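Local atomic coordinates of avidin (PDB entry 5LUR), a protein that binds biotin very tightly in its natural form and, in this engineered form, holds the steroid progesterone inside its beta-barrel. Residues 100-105 and 117-122; 76-81 and 104-109; 95-100 and 122-127. The protein carries 12 engineered substitutions. All blocks are in the same frame, centred on the assembly; numbering follows the deposited sequence.

Contact 1 (100-105 and 117-122). Engineered in segment 117-122: Tyr121 (natural residue Ile). With STR (progesterone), chain C.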
# COMPACT_ATOMS: atom_id res chain seq x y z
N MET A 100 2.50 -1.84 9.27
CA MET A 100 2.59 -1.11 8.02
C MET A 100 1.89 0.18 8.21
O MET A 100 1.00 0.28 9.06
CB MET A 100 1.99 -1.91 6.88
CG MET A 100 2.72 -3.22 6.72
SD MET A 100 2.78 -3.81 5.06
CE MET A 100 3.75 -2.55 4.24
N TRP A 101 2.31 1.17 7.43
CA TRP A 101 1.81 2.50 7.58
C TRP A 101 1.52 3.22 6.28
O TRP A 101 2.03 2.85 5.23
CB TRP A 101 2.81 3.32 8.40
CG TRP A 101 4.25 3.35 7.89
CD1 TRP A 101 5.28 2.64 8.40
CD2 TRP A 101 4.79 4.15 6.83
NE1 TRP A 101 6.44 2.92 7.73
CE2 TRP A 101 6.17 3.86 6.76
CE3 TRP A 101 4.24 5.07 5.92
CZ2 TRP A 101 7.04 4.46 5.81
CZ3 TRP A 101 5.08 5.66 4.98
CH2 TRP A 101 6.47 5.34 4.93
N LEU A 102 0.70 4.27 6.38
CA LEU A 102 0.45 5.18 5.26
C LEU A 102 0.73 6.59 5.70
O LEU A 102 0.19 7.02 6.70
CB LEU A 102 -1.00 5.11 4.78
CG LEU A 102 -1.44 3.78 4.24
CD1 LEU A 102 -2.94 3.73 4.13
CD2 LEU A 102 -0.80 3.54 2.89
N LEU A 103 1.55 7.30 4.96
CA LEU A 103 1.87 8.66 5.29
C LEU A 103 1.24 9.58 4.27
O LEU A 103 1.59 9.53 3.08
CB LEU A 103 3.38 8.84 5.29
CG LEU A 103 3.92 10.26 5.18
CD1 LEU A 103 3.47 11.14 6.32
CD2 LEU A 103 5.43 10.16 5.16
N ARG A 104 0.31 10.41 4.76
CA ARG A 104 -0.43 11.35 3.94
C ARG A 104 0.21 12.73 4.00
O ARG A 104 0.36 13.30 5.07
CB ARG A 104 -1.87 11.46 4.43
CG ARG A 104 -2.71 12.50 3.71
CD ARG A 104 -2.88 12.10 2.26
NE ARG A 104 -3.25 13.21 1.40
CZ ARG A 104 -4.09 13.14 0.37
NH1 ARG A 104 -4.70 12.00 0.04
NH2 ARG A 104 -4.35 14.24 -0.34
N SER A 105 0.56 13.26 2.83
CA SER A 105 1.05 14.62 2.72
C SER A 105 -0.08 15.59 2.42
O SER A 105 -1.13 15.20 1.91
CB SER A 105 2.13 14.71 1.64
OG SER A 105 3.35 14.17 2.11
N THR A 117 0.28 10.01 -1.03
CA THR A 117 0.22 8.90 -0.08
C THR A 117 1.36 7.92 -0.23
O THR A 117 1.49 7.26 -1.26
CB THR A 117 -1.11 8.13 -0.18
OG1 THR A 117 -2.21 9.03 -0.02
CG2 THR A 117 -1.18 7.05 0.90
N ARG A 118 2.16 7.83 0.83
CA ARG A 118 3.24 6.85 0.93
C ARG A 118 2.85 5.70 1.77
O ARG A 118 2.00 5.83 2.63
CB ARG A 118 4.47 7.45 1.56
CG ARG A 118 5.19 8.29 0.57
CD ARG A 118 6.23 9.17 1.22
NE ARG A 118 6.48 10.27 0.33
CZ ARG A 118 7.29 11.27 0.56
NH1 ARG A 118 7.98 11.33 1.69
NH2 ARG A 118 7.41 12.23 -0.36
N VAL A 119 3.55 4.60 1.54
CA VAL A 119 3.38 3.35 2.26
C VAL A 119 4.77 2.86 2.66
O VAL A 119 5.72 3.05 1.90
CB VAL A 119 2.62 2.28 1.42
CG1 VAL A 119 3.34 1.96 0.10
CG2 VAL A 119 2.36 1.00 2.22
N GLY A 120 4.87 2.29 3.86
CA GLY A 120 6.07 1.58 4.27
C GLY A 120 5.73 0.64 5.39
O GLY A 120 4.55 0.32 5.60
N TYR A 121 6.75 0.20 6.12
CA TYR A 121 6.61 -0.79 7.21
C TYR A 121 7.49 -0.37 8.39
O TYR A 121 8.39 0.48 8.25
CB TYR A 121 6.98 -2.20 6.72
CG TYR A 121 8.43 -2.31 6.42
CD1 TYR A 121 8.96 -1.87 5.19
CD2 TYR A 121 9.32 -2.79 7.39
CE1 TYR A 121 10.33 -1.94 4.94
CE2 TYR A 121 10.69 -2.86 7.15
CZ TYR A 121 11.20 -2.44 5.94
OH TYR A 121 12.56 -2.52 5.77
N ASN A 122 7.20 -0.96 9.55
CA ASN A 122 8.04 -0.77 10.71
C ASN A 122 7.87 -1.91 11.65
O ASN A 122 6.76 -2.37 11.86
CB ASN A 122 7.67 0.50 11.45
CG ASN A 122 8.78 1.51 11.44
OD1 ASN A 122 9.95 1.16 11.55
ND2 ASN A 122 8.42 2.78 11.36
C1 STR C . 11.11 12.34 10.47
C2 STR C . 11.79 13.25 9.46
C3 STR C . 10.86 14.31 8.89
O3 STR C . 11.35 15.30 8.38
C4 STR C . 9.39 14.16 8.94
C5 STR C . 8.78 13.11 9.54
C6 STR C . 7.27 12.99 9.38
C7 STR C . 6.87 11.56 8.99
C8 STR C . 7.68 10.39 9.64
C9 STR C . 9.22 10.68 9.60
C10 STR C . 9.57 12.03 10.32
C11 STR C . 10.10 9.46 10.01
C12 STR C . 9.68 8.11 9.43
C13 STR C . 8.18 7.83 9.63
C14 STR C . 7.36 8.98 9.03
C15 STR C . 5.94 8.43 9.01
C16 STR C . 6.14 6.94 8.76
C17 STR C . 7.65 6.66 8.80
C18 STR C . 7.88 7.58 11.14
C19 STR C . 9.06 11.98 11.79
C20 STR C . 8.15 5.28 9.29
O20 STR C . 7.45 4.56 10.00
C21 STR C . 9.53 4.80 8.90
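In the avidin beta-barrel the indole of Trp101 lies sandwiched between the backbone of Gly120 and the bound progesterone. On one face Gly120 CA makes a CH-pi contact, 3.6 Å from the centroid of the six-membered ring; with no side chain on the glycine, the ring can rest directly on the strand. STR C16 lies over the opposite face, about 3.6 Å above its plane, and STR O20 is on the same side, 3.0 Å from Trp101 NE1. At the edge, Trp101 NE1 gives a weak, bent hydrogen bond (3.2 Å) to Tyr121 O. The general principle is alternation: successive residues of paired antiparallel strands face the ligand or the outside. Trp101 and Leu103 face inward with the CB of Arg118, while Leu102, Val119 and Thr117 turn to the other face, where neighbouring subunits pack. CG of Trp101 stands between the backbone N and the carbonyl carbon (chi1 54°), which lays the ring across the adjacent strand. Backbone bonds join Trp101 with Gly120, and Leu103 with Arg118, in both directions. Tyr121, an engineered residue, stacks on Tyr121 of the fourth subunit, and its CB meets Met100 CE. Leu103 and Arg118 lie alongside each other, CD2 of the leucine against CD of the arginine. On the outward face, Leu102 crosses Val119 at a slant, its CD2 resting 3.9 Å from Val119 CB.

Contact 2 (76-81 and 104-109). With STR (progesterone), chain C.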
# COMPACT_ATOMS: atom_id res chain seq x y z
N PHE A 76 5.14 19.04 13.80
CA PHE A 76 6.07 19.89 13.04
C PHE A 76 5.72 19.90 11.55
O PHE A 76 6.49 20.42 10.76
CB PHE A 76 7.49 19.38 13.24
CG PHE A 76 7.62 17.91 12.98
CD1 PHE A 76 7.74 17.43 11.70
CD2 PHE A 76 7.54 17.01 14.04
CE1 PHE A 76 7.83 16.08 11.46
CE2 PHE A 76 7.62 15.64 13.81
CZ PHE A 76 7.77 15.18 12.52
N SER A 77 4.58 19.35 11.16
CA SER A 77 4.26 19.09 9.75
C SER A 77 2.76 19.11 9.53
O SER A 77 1.99 18.98 10.48
CB SER A 77 4.84 17.73 9.37
OG SER A 77 4.48 17.35 8.06
N GLU A 78 2.34 19.33 8.28
CA GLU A 78 0.90 19.21 7.91
C GLU A 78 0.48 17.78 7.58
O GLU A 78 -0.69 17.54 7.30
CB GLU A 78 0.54 20.11 6.73
CG GLU A 78 0.65 21.61 6.99
CD GLU A 78 0.46 22.45 5.72
OE1 GLU A 78 0.12 21.89 4.66
OE2 GLU A 78 0.64 23.68 5.79
N SER A 79 1.41 16.83 7.60
CA SER A 79 1.12 15.45 7.27
C SER A 79 0.41 14.70 8.38
O SER A 79 0.28 15.17 9.51
CB SER A 79 2.41 14.74 6.92
OG SER A 79 3.05 15.43 5.87
N THR A 80 -0.06 13.52 8.03
CA THR A 80 -0.63 12.60 8.99
C THR A 80 -0.15 11.20 8.61
O THR A 80 -0.02 10.89 7.43
CB THR A 80 -2.17 12.64 8.91
OG1 THR A 80 -2.62 13.95 9.22
CG2 THR A 80 -2.82 11.70 9.87
N THR A 81 0.10 10.36 9.60
CA THR A 81 0.51 9.00 9.32
C THR A 81 -0.38 8.07 10.10
O THR A 81 -0.60 8.34 11.26
CB THR A 81 2.00 8.75 9.70
OG1 THR A 81 2.84 9.46 8.79
CG2 THR A 81 2.35 7.26 9.64
N ARG A 104 0.31 10.41 4.76
CA ARG A 104 -0.43 11.35 3.94
C ARG A 104 0.21 12.73 4.00
O ARG A 104 0.36 13.30 5.07
CB ARG A 104 -1.87 11.46 4.43
CG ARG A 104 -2.71 12.50 3.71
CD ARG A 104 -2.88 12.10 2.26
NE ARG A 104 -3.25 13.21 1.40
CZ ARG A 104 -4.09 13.14 0.37
NH1 ARG A 104 -4.70 12.00 0.04
NH2 ARG A 104 -4.35 14.24 -0.34
N SER A 105 0.56 13.26 2.83
CA SER A 105 1.05 14.62 2.72
C SER A 105 -0.08 15.59 2.42
O SER A 105 -1.13 15.20 1.91
CB SER A 105 2.13 14.71 1.64
OG SER A 105 3.35 14.17 2.11
N SER A 106 0.13 16.86 2.74
CA SER A 106 -0.82 17.90 2.35
C SER A 106 -0.53 18.35 0.95
O SER A 106 0.59 18.77 0.65
CB SER A 106 -0.68 19.11 3.26
OG SER A 106 -1.74 20.00 2.99
N VAL A 107 -1.54 18.28 0.08
CA VAL A 107 -1.51 18.97 -1.24
C VAL A 107 -2.62 20.02 -1.40
O VAL A 107 -3.64 19.95 -0.73
CB VAL A 107 -1.52 17.98 -2.46
CG1 VAL A 107 -0.26 17.12 -2.46
CG2 VAL A 107 -2.77 17.10 -2.49
N ASN A 108 -2.40 20.97 -2.30
CA ASN A 108 -3.30 22.12 -2.49
C ASN A 108 -4.51 21.82 -3.36
O ASN A 108 -5.62 22.21 -3.04
CB ASN A 108 -2.52 23.30 -3.04
CG ASN A 108 -1.62 23.90 -2.00
OD1 ASN A 108 -2.07 24.59 -1.08
ND2 ASN A 108 -0.33 23.64 -2.12
N ASP A 109 -4.32 21.13 -4.47
CA ASP A 109 -5.41 20.84 -5.39
C ASP A 109 -5.72 19.35 -5.37
O ASP A 109 -4.83 18.51 -5.39
CB ASP A 109 -5.04 21.34 -6.80
CG ASP A 109 -6.09 21.00 -7.83
OD1 ASP A 109 -7.30 20.92 -7.49
OD2 ASP A 109 -5.71 20.77 -9.00
C1 STR C . 11.11 12.34 10.47
C2 STR C . 11.79 13.25 9.46
C3 STR C . 10.86 14.31 8.89
O3 STR C . 11.35 15.30 8.38
C4 STR C . 9.39 14.16 8.94
C5 STR C . 8.78 13.11 9.54
C6 STR C . 7.27 12.99 9.38
C7 STR C . 6.87 11.56 8.99
C8 STR C . 7.68 10.39 9.64
C9 STR C . 9.22 10.68 9.60
C10 STR C . 9.57 12.03 10.32
C11 STR C . 10.10 9.46 10.01
C12 STR C . 9.68 8.11 9.43
C13 STR C . 8.18 7.83 9.63
C14 STR C . 7.36 8.98 9.03
C15 STR C . 5.94 8.43 9.01
C16 STR C . 6.14 6.94 8.76
C17 STR C . 7.65 6.66 8.80
C18 STR C . 7.88 7.58 11.14
C19 STR C . 9.06 11.98 11.79
C20 STR C . 8.15 5.28 9.29
O20 STR C . 7.45 4.56 10.00
C21 STR C . 9.53 4.80 8.90
O HOH W 1 2.65 17.68 3.94
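A water carries on the contact between Ser79 and Ser106 where direct strand pairing has given out. It lies 3.0 Å from Ser79 OG and accepts from Ser106 N at 2.9 Å, so the backbone amide gains a partner that segment 76-81 does not supply directly. The example is instructive because the last bridged pair, Thr80 with Arg104, lies one residue from Ser79 and two from Ser106. These two form a single antiparallel hydrogen-bonded pair, with Arg104 N bonded to Thr80 O at 2.7 Å and Thr80 N to Arg104 O at 3.0 Å.

Beyond the water, the side chains of Glu78 and Ser106 meet. Ser106 OG has swung opposite its own backbone N (chi1 -171°), which brings it to 3.1 Å from Glu78 OE1; the bond is weak and its proton is not settled. The same carboxylate oxygen forms a salt bridge with Arg63 of the second subunit, probably the stronger hold on the charge.

What shapes segment 76-81 is an ST turn: Ser77 OG accepts from Ser79 N at 3.1 Å, in a nearly straight bond of 169°. This turn, just ahead of strand 80-89, is consistent with the placing of Ser79 beside the water. At the far ends of the same segment progesterone is touched: the edge of the Phe76 ring meets the steroid, with CZ 3.5 Å from STR C19, while Thr81 OG1, hydrogen-bonded to Trp74 NE1, approaches STR C15.

The guanidinium of Arg104 leads away from segment 76-81 to a salt bridge with Asp113. Here strand 80-89 begins and strand 95-104 ends, side by side in the barrel; strand 67-72 flanks the first, and segment 104-109 opens the loop that returns to strand 117-126.

Contact 3 (95-100 and 122-127). With STR (progesterone), chain C.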
# COMPACT_ATOMS: atom_id res chain seq x y z
N GLU A 95 8.13 -9.72 22.63
CA GLU A 95 6.99 -9.04 22.04
C GLU A 95 7.46 -8.11 20.94
O GLU A 95 8.32 -7.26 21.17
CB GLU A 95 6.27 -8.15 23.05
CG GLU A 95 5.50 -8.85 24.15
CD GLU A 95 5.17 -7.87 25.25
OE1 GLU A 95 6.13 -7.39 25.90
OE2 GLU A 95 3.98 -7.53 25.44
N VAL A 96 6.85 -8.23 19.78
CA VAL A 96 7.19 -7.40 18.65
C VAL A 96 5.93 -6.90 17.95
O VAL A 96 4.98 -7.66 17.79
CB VAL A 96 8.18 -8.12 17.70
CG1 VAL A 96 8.11 -9.61 17.86
CG2 VAL A 96 7.95 -7.76 16.24
N LEU A 97 5.94 -5.63 17.57
CA LEU A 97 4.88 -5.06 16.75
C LEU A 97 5.35 -5.10 15.29
O LEU A 97 6.38 -4.52 14.98
CB LEU A 97 4.60 -3.61 17.18
CG LEU A 97 4.42 -3.39 18.68
CD1 LEU A 97 4.33 -1.92 19.08
CD2 LEU A 97 3.18 -4.14 19.14
N LYS A 98 4.64 -5.81 14.41
CA LYS A 98 4.90 -5.73 12.96
C LYS A 98 3.81 -4.82 12.41
O LYS A 98 2.64 -5.10 12.59
CB LYS A 98 4.85 -7.09 12.24
CG LYS A 98 5.50 -8.27 12.94
CD LYS A 98 7.01 -8.37 12.78
CE LYS A 98 7.44 -9.41 11.75
NZ LYS A 98 7.58 -8.80 10.40
N THR A 99 4.22 -3.74 11.76
CA THR A 99 3.31 -2.69 11.35
C THR A 99 3.56 -2.33 9.90
O THR A 99 4.66 -2.48 9.39
CB THR A 99 3.44 -1.39 12.22
OG1 THR A 99 4.61 -0.63 11.87
CG2 THR A 99 3.53 -1.73 13.69
N MET A 100 2.50 -1.84 9.27
CA MET A 100 2.59 -1.11 8.02
C MET A 100 1.89 0.18 8.21
O MET A 100 1.00 0.28 9.06
CB MET A 100 1.99 -1.91 6.88
CG MET A 100 2.72 -3.22 6.72
SD MET A 100 2.78 -3.81 5.06
CE MET A 100 3.75 -2.55 4.24
N ASN A 122 7.20 -0.96 9.55
CA ASN A 122 8.04 -0.77 10.71
C ASN A 122 7.87 -1.91 11.65
O ASN A 122 6.76 -2.37 11.86
CB ASN A 122 7.67 0.50 11.45
CG ASN A 122 8.78 1.51 11.44
OD1 ASN A 122 9.95 1.16 11.55
ND2 ASN A 122 8.42 2.78 11.36
N ILE A 123 8.99 -2.35 12.23
CA ILE A 123 9.00 -3.38 13.26
C ILE A 123 9.46 -2.75 14.57
O ILE A 123 10.56 -2.21 14.62
CB ILE A 123 9.98 -4.48 12.91
CG1 ILE A 123 9.62 -5.05 11.54
CG2 ILE A 123 9.98 -5.56 13.99
CD1 ILE A 123 10.66 -5.96 10.92
N PHE A 124 8.60 -2.81 15.58
CA PHE A 124 8.94 -2.30 16.91
C PHE A 124 9.22 -3.40 17.94
O PHE A 124 8.59 -4.45 17.97
CB PHE A 124 7.81 -1.44 17.47
CG PHE A 124 7.49 -0.23 16.64
CD1 PHE A 124 6.58 -0.30 15.60
CD2 PHE A 124 8.08 0.99 16.93
CE1 PHE A 124 6.27 0.82 14.85
CE2 PHE A 124 7.77 2.11 16.19
CZ PHE A 124 6.87 2.02 15.14
N THR A 125 10.16 -3.13 18.82
CA THR A 125 10.44 -4.00 19.95
C THR A 125 10.55 -3.12 21.16
O THR A 125 10.72 -1.89 21.03
CB THR A 125 11.74 -4.79 19.77
OG1 THR A 125 12.81 -3.87 19.55
CG2 THR A 125 11.66 -5.74 18.57
N ARG A 126 10.42 -3.73 22.34
CA ARG A 126 10.53 -3.00 23.60
C ARG A 126 11.92 -2.46 23.86
O ARG A 126 12.93 -2.99 23.37
CB ARG A 126 10.04 -3.86 24.78
CG ARG A 126 8.53 -3.90 24.85
CD ARG A 126 8.06 -4.28 26.22
NE ARG A 126 6.67 -4.75 26.21
CZ ARG A 126 5.58 -3.98 26.11
NH1 ARG A 126 5.67 -2.65 25.98
NH2 ARG A 126 4.39 -4.55 26.14
N LEU A 127 11.96 -1.38 24.64
CA LEU A 127 13.15 -0.56 24.81
C LEU A 127 13.65 -0.59 26.25
O LEU A 127 12.93 -0.16 27.16
CB LEU A 127 12.77 0.85 24.41
CG LEU A 127 13.81 1.95 24.39
CD1 LEU A 127 14.89 1.72 23.35
CD2 LEU A 127 13.06 3.23 24.12
C1 STR C . 11.11 12.34 10.47
C2 STR C . 11.79 13.25 9.46
C3 STR C . 10.86 14.31 8.89
O3 STR C . 11.35 15.30 8.38
C4 STR C . 9.39 14.16 8.94
C5 STR C . 8.78 13.11 9.54
C6 STR C . 7.27 12.99 9.38
C7 STR C . 6.87 11.56 8.99
C8 STR C . 7.68 10.39 9.64
C9 STR C . 9.22 10.68 9.60
C10 STR C . 9.57 12.03 10.32
C11 STR C . 10.10 9.46 10.01
C12 STR C . 9.68 8.11 9.43
C13 STR C . 8.18 7.83 9.63
C14 STR C . 7.36 8.98 9.03
C15 STR C . 5.94 8.43 9.01
C16 STR C . 6.14 6.94 8.76
C17 STR C . 7.65 6.66 8.80
C18 STR C . 7.88 7.58 11.14
C19 STR C . 9.06 11.98 11.79
C20 STR C . 8.15 5.28 9.29
O20 STR C . 7.45 4.56 10.00
C21 STR C . 9.53 4.80 8.90
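Thr99 holds the carbonyl oxygen of Asn122 with two donors at once. Thr99 N reaches Asn122 O at 2.9 Å, and the hydroxyl OG1 of the same residue reaches it at 2.8 Å, tilted 30° from the carbonyl plane. Thr99 OG1 can do so because it sits between its backbone N and carbonyl carbon (chi1 77°), next to the neighbouring strand. Asn122 N returns a bond to Thr99 O, fixing the strand from which the Asn122 amide extends toward the progesterone ketone oxygen O20; the modelled separation there is too short to be trusted at this resolution. The case is consistent with a second-shell hydroxyl positioning a ligand-facing residue through its main chain.

One step outward, Phe124 turns the edge of its ring to Thr99, with CE1 3.7 Å from Thr99 OG1, and the two side chains cross at about a right angle. Leu97 CD1 packs against Phe124 CB at 3.9 Å. On the other face of the sheet Val96 and Ile123 lie side by side, their CG2 methyls 3.7 Å apart.

At the far end, Arg126 grips the Glu95 carboxylate side-on in a two-nitrogen salt bridge: Arg126 NE to Glu95 OE1 at 2.7 Å and NH2 to OE2 at 3.1 Å, the two planes 54° apart. Ser9 N also bonds to Glu95 OE2, and Arg126 NH1 to Thr11 O. An alanine at Arg126 would probably leave Glu95 without its countercharge, held less firmly, and Thr11 O without this donor.

Strand 95-104 runs between strands 80-89 and 117-126, and the latter meets strand 12-15 through a backbone bond of Thr125 to Thr15, closing the barrel.

Contacts 1 and 3 are consecutive lengths of one strand pair, 95-104 with 117-126, and share Met100 and Asn122; their centres lie about 15 Å apart. Contact 2 extends the other end of contact 1 through the shared Arg104 and Ser105, with centres about 12 Å apart, and there Leu103 CD1 packs 3.8 Å from Ser79 CB. Contacts 2 and 3, about 25 Å apart between centres, lie on opposite sides of the chain's centre. Progesterone unites all three: contact 1 meets its O20 end through Trp101 and the Asn122 it shares with contact 3, whereas contact 2 reaches the ring system through Phe76 and Thr81. All three also touch the second subunit, so the pocket and the subunit interface share neighbouring strands of the barrel.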